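Local structure of propionate kinase (Francisella tularensis subsp. tularensis, 3KHY) at residues K313-E325 and I357-T370. The protein probably catalyses the reversible, magnesium-dependent transfer of phosphate from ATP to acetate or propionate, giving the acyl phosphate and ADP. Numbering follows the deposited sequence.
Sequences KLDALVFTGGIGE and INSKNSHNIMVIAT
The Phe319 ring meets Ile365 CG2 and the carbonyl oxygen of Met366 at its edge, near the ring plane. Phe319 CE2 comes to 3.6 Å from Ile365 CG2, and the two side chains run alongside each other in the same direction. Ile357 CD1 approaches the ring obliquely, and Arg331 of helix 328-337 also touches the Phe319 side chain. The His363 ring holds a water at its edge, in plane, through ND1; this water also donates to Leu314 O. The Asn364 amide gives ND2 to Asp315 O at 2.9 Å. ND2 lies nearly in line with the Asp315 C=O, while that oxygen sits 20° out of the Asn364 amide plane.

Strands 316-320 and 365-367 run parallel. Leu317 N bonds to Asn364 O and Met366 N to Leu317 O; Phe319 N bonds to Met366 O and Ile368 N to Phe319 O. The sheet face opposite Phe319 carries Val318 and Met366, a selenomethionine. With chi1 at -54° and chi2 extended, Met366 SE packs 3.5 Å from Ala316 CB. Val318 CG1 lies across Ile368, 3.8 Å from Ile368 CG1. Helix 175-188 covers this face.

At the C-terminal ends, Thr320 OG1 is anti to its own N (chi1 -167°) and donates to Ile368 O at 2.7 Å. The extended Glu325 side chain brings OE2 to Thr370 N at 2.9 Å, a nearly straight bond from above the carboxylate plane. Gly321 N adds a weak bond to OE2. A water joins OE1 to Thr370 O.

A strand running into a glycine-rich helix start, beside a parallel neighbour, is characteristic of the ASKHA (actin-like ATPase) fold. Residues Gly322 to Glu325, at this helix start, belong to the predicted ATP site.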
ATOM      1  N   LYS A 313       7.675   6.590 -22.534  1.00 22.20           N
ATOM      2  CA  LYS A 313       8.992   7.202 -22.401  1.00 23.38           C
ATOM      3  C   LYS A 313       9.007   8.102 -21.175  1.00 21.72           C
ATOM      4  O   LYS A 313       8.338   9.139 -21.144  1.00 21.94           O
ATOM      5  CB  LYS A 313       9.327   8.018 -23.651  1.00 31.49           C
ATOM      6  CG  LYS A 313      10.665   8.761 -23.591  1.00 41.36           C
ATOM      7  CD  LYS A 313      10.923   9.498 -24.904  1.00 48.27           C
ATOM      8  CE  LYS A 313      12.109  10.450 -24.805  1.00 52.01           C
ATOM      9  NZ  LYS A 313      12.170  11.391 -25.974  1.00 48.24           N
ATOM     10  N   LEU A 314       9.762   7.710 -20.156  1.00 20.73           N
ATOM     11  CA  LEU A 314       9.903   8.551 -18.968  1.00 18.25           C
ATOM     12  C   LEU A 314      10.848   9.707 -19.253  1.00 16.99           C
ATOM     13  O   LEU A 314      11.989   9.472 -19.643  1.00 19.27           O
ATOM     14  CB  LEU A 314      10.445   7.728 -17.792  1.00 19.47           C
ATOM     15  CG  LEU A 314      10.721   8.530 -16.518  1.00 16.98           C
ATOM     16  CD1 LEU A 314       9.405   8.984 -15.903  1.00 15.15           C
ATOM     17  CD2 LEU A 314      11.549   7.719 -15.500  1.00 15.94           C
ATOM     18  N   ASP A 315      10.397  10.951 -19.054  1.00 14.57           N
ATOM     19  CA  ASP A 315      11.271  12.108 -19.285  1.00 19.78           C
ATOM     20  C   ASP A 315      12.318  12.226 -18.187  1.00 21.54           C
ATOM     21  O   ASP A 315      13.503  12.428 -18.466  1.00 20.76           O
ATOM     22  CB  ASP A 315      10.479  13.418 -19.346  1.00 19.88           C
ATOM     23  CG  ASP A 315       9.618  13.532 -20.593  1.00 24.32           C
ATOM     24  OD1 ASP A 315       9.948  12.893 -21.620  1.00 26.06           O
ATOM     25  OD2 ASP A 315       8.613  14.272 -20.533  1.00 24.59           O
ATOM     26  N   ALA A 316      11.870  12.125 -16.937  1.00 17.67           N
ATOM     27  CA  ALA A 316      12.778  12.197 -15.790  1.00 11.76           C
ATOM     28  C   ALA A 316      12.142  11.679 -14.515  1.00 11.63           C
ATOM     29  O   ALA A 316      10.914  11.711 -14.358  1.00 14.22           O
ATOM     30  CB  ALA A 316      13.234  13.626 -15.569  1.00 12.33           C
ATOM     31  N   LEU A 317      12.988  11.209 -13.609  1.00 14.96           N
ATOM     32  CA  LEU A 317      12.621  11.068 -12.204  1.00 17.53           C
ATOM     33  C   LEU A 317      13.092  12.363 -11.549  1.00 16.59           C
ATOM     34  O   LEU A 317      14.240  12.767 -11.758  1.00 15.87           O
ATOM     35  CB  LEU A 317      13.347   9.879 -11.588  1.00 14.40           C
ATOM     36  CG  LEU A 317      13.288   9.761 -10.060  1.00 16.47           C
ATOM     37  CD1 LEU A 317      11.833   9.639  -9.574  1.00 14.89           C
ATOM     38  CD2 LEU A 317      14.114   8.564  -9.604  1.00 17.16           C
ATOM     39  N   VAL A 318      12.217  13.031 -10.788  1.00 11.88           N
ATOM     40  CA  VAL A 318      12.566  14.339 -10.197  1.00 13.53           C
ATOM     41  C   VAL A 318      12.502  14.310  -8.670  1.00 12.96           C
ATOM     42  O   VAL A 318      11.467  13.939  -8.112  1.00 13.31           O
ATOM     43  CB  VAL A 318      11.621  15.449 -10.691  1.00 16.04           C
ATOM     44  CG1 VAL A 318      12.073  16.806 -10.153  1.00 14.25           C
ATOM     45  CG2 VAL A 318      11.560  15.461 -12.225  1.00 18.65           C
ATOM     46  N   PHE A 319      13.607  14.679  -8.003  1.00  9.97           N
ATOM     47  CA  PHE A 319      13.636  14.804  -6.548  1.00 14.07           C
ATOM     48  C   PHE A 319      13.356  16.251  -6.165  1.00 14.22           C
ATOM     49  O   PHE A 319      13.872  17.179  -6.792  1.00 14.11           O
ATOM     50  CB  PHE A 319      15.023  14.438  -5.981  1.00 10.50           C
ATOM     51  CG  PHE A 319      15.370  12.976  -6.079  1.00 12.94           C
ATOM     52  CD1 PHE A 319      14.838  12.065  -5.175  1.00 10.34           C
ATOM     53  CD2 PHE A 319      16.266  12.521  -7.048  1.00 10.95           C
ATOM     54  CE1 PHE A 319      15.167  10.721  -5.241  1.00 13.31           C
ATOM     55  CE2 PHE A 319      16.601  11.167  -7.123  1.00 14.88           C
ATOM     56  CZ  PHE A 319      16.052  10.266  -6.211  1.00 13.19           C
ATOM     57  N   THR A 320      12.563  16.447  -5.123  1.00 14.38           N
ATOM     58  CA  THR A 320      12.282  17.784  -4.637  1.00 10.79           C
ATOM     59  C   THR A 320      11.950  17.699  -3.144  1.00 13.52           C
ATOM     60  O   THR A 320      11.964  16.610  -2.570  1.00 13.71           O
ATOM     61  CB  THR A 320      11.137  18.449  -5.438  1.00 16.07           C
ATOM     62  OG1 THR A 320      11.091  19.850  -5.134  1.00 15.37           O
ATOM     63  CG2 THR A 320       9.777  17.795  -5.109  1.00 15.77           C
ATOM     64  N   GLY A 321      11.686  18.841  -2.517  1.00 15.14           N
ATOM     65  CA  GLY A 321      11.428  18.884  -1.086  1.00 13.62           C
ATOM     66  C   GLY A 321      12.714  19.073  -0.291  1.00 17.26           C
ATOM     67  O   GLY A 321      13.807  19.003  -0.850  1.00 16.13           O
ATOM     68  N   GLY A 322      12.587  19.304   1.013  1.00 13.95           N
ATOM     69  CA  GLY A 322      13.745  19.555   1.863  1.00 15.38           C
ATOM     70  C   GLY A 322      14.820  18.483   1.766  1.00 22.19           C
ATOM     71  O   GLY A 322      16.021  18.779   1.732  1.00 20.09           O
ATOM     72  N   ILE A 323      14.395  17.227   1.734  1.00 14.72           N
ATOM     73  CA  ILE A 323      15.334  16.114   1.612  1.00 10.28           C
ATOM     74  C   ILE A 323      15.746  15.914   0.164  1.00 11.26           C
ATOM     75  O   ILE A 323      16.930  15.762  -0.142  1.00 14.31           O
ATOM     76  CB  ILE A 323      14.697  14.800   2.120  1.00 15.18           C
ATOM     77  CG1 ILE A 323      14.341  14.913   3.608  1.00 15.37           C
ATOM     78  CG2 ILE A 323      15.619  13.623   1.860  1.00 18.57           C
ATOM     79  CD1 ILE A 323      13.497  13.757   4.122  1.00 15.05           C
ATOM     80  N   GLY A 324      14.765  15.920  -0.733  1.00 15.21           N
ATOM     81  CA  GLY A 324      15.009  15.662  -2.144  1.00 15.29           C
ATOM     82  C   GLY A 324      15.978  16.669  -2.745  1.00 19.48           C
ATOM     83  O   GLY A 324      16.812  16.327  -3.594  1.00 13.84           O
ATOM     84  N   GLU A 325      15.892  17.911  -2.285  1.00 14.88           N
ATOM     85  CA  GLU A 325      16.733  18.975  -2.837  1.00 17.32           C
ATOM     86  C   GLU A 325      18.159  18.968  -2.295  1.00 16.20           C
ATOM     87  O   GLU A 325      19.084  19.429  -2.963  1.00 14.56           O
ATOM     88  CB  GLU A 325      16.096  20.350  -2.578  1.00 14.67           C
ATOM     89  CG  GLU A 325      14.800  20.585  -3.360  1.00 14.55           C
ATOM     90  CD  GLU A 325      13.962  21.745  -2.808  1.00 21.00           C
ATOM     91  OE1 GLU A 325      14.539  22.737  -2.305  1.00 20.42           O
ATOM     92  OE2 GLU A 325      12.719  21.663  -2.875  1.00 20.01           O
ATOM     93  N   ILE A 357      21.314  14.926 -12.482  1.00 13.23           N
ATOM     94  CA  ILE A 357      22.313  14.197 -11.679  1.00 15.52           C
ATOM     95  C   ILE A 357      22.534  12.757 -12.134  1.00 18.66           C
ATOM     96  O   ILE A 357      23.210  11.985 -11.452  1.00 18.48           O
ATOM     97  CB  ILE A 357      21.971  14.199 -10.173  1.00 16.62           C
ATOM     98  CG1 ILE A 357      20.621  13.513  -9.923  1.00 16.62           C
ATOM     99  CG2 ILE A 357      21.971  15.631  -9.633  1.00 16.09           C
ATOM    100  CD1 ILE A 357      20.208  13.464  -8.428  1.00 14.80           C
ATOM    101  N   ASN A 358      21.970  12.400 -13.283  1.00 16.18           N
ATOM    102  CA  ASN A 358      22.163  11.065 -13.830  1.00 11.48           C
ATOM    103  C   ASN A 358      23.456  10.964 -14.601  1.00 18.84           C
ATOM    104  O   ASN A 358      23.990  11.962 -15.092  1.00 15.99           O
ATOM    105  CB  ASN A 358      21.015  10.687 -14.778  1.00 11.91           C
ATOM    106  CG  ASN A 358      20.776  11.739 -15.840  1.00 16.29           C
ATOM    107  OD1 ASN A 358      20.177  12.778 -15.569  1.00 14.52           O
ATOM    108  ND2 ASN A 358      21.246  11.477 -17.058  1.00 17.07           N
ATOM    109  N   SER A 359      23.981   9.755 -14.713  0.60 17.52           N
ATOM    110  CA  SER A 359      25.157   9.545 -15.545  0.60 20.15           C
ATOM    111  C   SER A 359      24.724   9.312 -16.990  0.60 23.93           C
ATOM    112  O   SER A 359      23.548   9.446 -17.331  0.60 21.10           O
ATOM    113  CB  SER A 359      25.976   8.355 -15.043  0.60 20.46           C
ATOM    114  OG  SER A 359      25.266   7.142 -15.229  0.60 25.68           O
ATOM    115  N   LYS A 360      25.685   8.951 -17.832  1.00 23.26           N
ATOM    116  CA  LYS A 360      25.454   8.773 -19.254  1.00 21.34           C
ATOM    117  C   LYS A 360      24.417   7.701 -19.621  1.00 26.16           C
ATOM    118  O   LYS A 360      23.547   7.922 -20.460  1.00 29.63           O
ATOM    119  CB  LYS A 360      26.793   8.444 -19.929  1.00 27.83           C
ATOM    120  CG  LYS A 360      26.695   8.086 -21.400  1.00 38.29           C
ATOM    121  CD  LYS A 360      28.070   7.710 -21.948  1.00 47.15           C
ATOM    122  CE  LYS A 360      28.560   8.715 -22.971  1.00 56.04           C
ATOM    123  NZ  LYS A 360      27.675   8.772 -24.171  1.00 58.46           N
ATOM    124  N   ASN A 361      24.513   6.529 -19.020  1.00 20.80           N
ATOM    125  CA  ASN A 361      23.592   5.466 -19.413  1.00 30.64           C
ATOM    126  C   ASN A 361      22.485   5.327 -18.377  1.00 32.43           C
ATOM    127  O   ASN A 361      22.541   4.467 -17.494  1.00 32.89           O
ATOM    128  CB  ASN A 361      24.326   4.141 -19.620  1.00 40.49           C
ATOM    129  CG  ASN A 361      25.257   4.165 -20.827  1.00 50.67           C
ATOM    130  OD1 ASN A 361      24.918   4.696 -21.889  1.00 49.35           O
ATOM    131  ND2 ASN A 361      26.437   3.583 -20.665  1.00 55.80           N
ATOM    132  N   SER A 362      21.488   6.196 -18.480  1.00 23.18           N
ATOM    133  CA  SER A 362      20.484   6.304 -17.433  1.00 17.95           C
ATOM    134  C   SER A 362      19.306   7.111 -17.909  1.00 19.51           C
ATOM    135  O   SER A 362      19.457   7.997 -18.743  1.00 16.64           O
ATOM    136  CB  SER A 362      21.085   6.996 -16.199  1.00 17.42           C
ATOM    137  OG  SER A 362      20.095   7.188 -15.189  1.00 15.63           O
ATOM    138  N   HIS A 363      18.129   6.794 -17.385  1.00 18.11           N
ATOM    139  CA  HIS A 363      17.019   7.732 -17.406  1.00 16.38           C
ATOM    140  C   HIS A 363      17.495   9.037 -16.796  1.00 17.39           C
ATOM    141  O   HIS A 363      18.390   9.042 -15.949  1.00 14.15           O
ATOM    142  CB  HIS A 363      15.865   7.213 -16.553  1.00 13.48           C
ATOM    143  CG  HIS A 363      15.256   5.942 -17.066  1.00 19.49           C
ATOM    144  ND1 HIS A 363      14.670   5.847 -18.308  1.00 22.79           N
ATOM    145  CD2 HIS A 363      15.144   4.717 -16.500  1.00 21.85           C
ATOM    146  CE1 HIS A 363      14.214   4.618 -18.483  1.00 27.36           C
ATOM    147  NE2 HIS A 363      14.495   3.913 -17.401  1.00 21.64           N
ATOM    148  N   ASN A 364      16.885  10.145 -17.202  1.00 16.85           N
ATOM    149  CA  ASN A 364      17.181  11.426 -16.569  1.00 18.94           C
ATOM    150  C   ASN A 364      16.778  11.397 -15.114  1.00 13.47           C
ATOM    151  O   ASN A 364      15.704  10.885 -14.770  1.00 15.45           O
ATOM    152  CB  ASN A 364      16.432  12.567 -17.251  1.00 13.90           C
ATOM    153  CG  ASN A 364      16.969  12.873 -18.624  1.00 21.78           C
ATOM    154  OD1 ASN A 364      18.164  12.721 -18.875  1.00 15.51           O
ATOM    155  ND2 ASN A 364      16.086  13.313 -19.533  1.00 18.02           N
ATOM    156  N   ILE A 365      17.630  11.965 -14.264  1.00 17.11           N
ATOM    157  CA  ILE A 365      17.333  12.128 -12.854  1.00 15.66           C
ATOM    158  C   ILE A 365      17.620  13.586 -12.527  1.00 16.09           C
ATOM    159  O   ILE A 365      18.693  14.092 -12.838  1.00 13.60           O
ATOM    160  CB  ILE A 365      18.207  11.213 -11.968  1.00 13.52           C
ATOM    161  CG1 ILE A 365      18.069   9.745 -12.391  1.00 15.21           C
ATOM    162  CG2 ILE A 365      17.842  11.398 -10.479  1.00 14.16           C
ATOM    163  CD1 ILE A 365      19.237   8.856 -11.967  1.00 13.63           C
HETATM  164  N   MSE A 366      16.655  14.268 -11.920  1.00 14.61           N
HETATM  165  CA  MSE A 366      16.755  15.706 -11.745  1.00 12.11           C
HETATM  166  C   MSE A 366      16.568  16.100 -10.304  1.00 13.49           C
HETATM  167  O   MSE A 366      16.011  15.347  -9.513  1.00 13.01           O
HETATM  168  CB  MSE A 366      15.693  16.436 -12.589  1.00 15.76           C
HETATM  169  CG  MSE A 366      15.731  16.050 -14.057  1.00 20.33           C
HETATM  170 SE   MSE A 366      14.399  16.953 -15.174  1.00 25.93          SE
HETATM  171  CE  MSE A 366      15.121  18.794 -15.074  1.00 15.07           C
ATOM    172  N   VAL A 367      17.065  17.282  -9.977  1.00 14.06           N
ATOM    173  CA  VAL A 367      16.741  17.936  -8.727  1.00 15.41           C
ATOM    174  C   VAL A 367      16.152  19.295  -9.079  1.00 18.25           C
ATOM    175  O   VAL A 367      16.793  20.102  -9.752  1.00 15.55           O
ATOM    176  CB  VAL A 367      17.980  18.152  -7.850  1.00 15.13           C
ATOM    177  CG1 VAL A 367      17.584  18.882  -6.580  1.00 13.33           C
ATOM    178  CG2 VAL A 367      18.645  16.820  -7.523  1.00 17.45           C
ATOM    179  N   ILE A 368      14.932  19.544  -8.620  1.00 15.48           N
ATOM    180  CA  ILE A 368      14.254  20.806  -8.888  1.00 14.75           C
ATOM    181  C   ILE A 368      13.686  21.316  -7.573  1.00 17.91           C
ATOM    182  O   ILE A 368      12.994  20.582  -6.864  1.00 17.46           O
ATOM    183  CB  ILE A 368      13.105  20.603  -9.907  1.00 13.82           C
ATOM    184  CG1 ILE A 368      13.659  20.077 -11.234  1.00 12.59           C
ATOM    185  CG2 ILE A 368      12.323  21.912 -10.108  1.00 16.69           C
ATOM    186  CD1 ILE A 368      12.569  19.879 -12.326  1.00 18.96           C
ATOM    187  N   ALA A 369      13.994  22.556  -7.228  1.00 15.33           N
ATOM    188  CA  ALA A 369      13.543  23.114  -5.960  1.00 16.02           C
ATOM    189  C   ALA A 369      12.055  23.393  -6.042  1.00 15.08           C
ATOM    190  O   ALA A 369      11.584  23.967  -7.017  1.00 15.49           O
ATOM    191  CB  ALA A 369      14.308  24.399  -5.641  1.00 19.82           C
ATOM    192  N   THR A 370      11.304  22.985  -5.033  1.00 13.92           N
ATOM    193  CA  THR A 370       9.880  23.293  -5.046  1.00 18.87           C
ATOM    194  C   THR A 370       9.654  24.684  -4.441  1.00 23.92           C
ATOM    195  O   THR A 370      10.509  25.209  -3.727  1.00 18.03           O
ATOM    196  CB  THR A 370       9.031  22.211  -4.341  1.00 15.86           C
ATOM    197  OG1 THR A 370       7.642  22.455  -4.592  1.00 17.34           O
ATOM    198  CG2 THR A 370       9.263  22.201  -2.843  1.00 16.27           C
TER
HETATM  199  O   HOH W   1      14.934   9.817 -19.359  1.00 22.31           O
HETATM  200  O   HOH W   2      13.996   7.573 -20.207  1.00 34.28           O
HETATM  201  O   HOH W   3      12.946  25.000  -2.004  1.00 32.17           O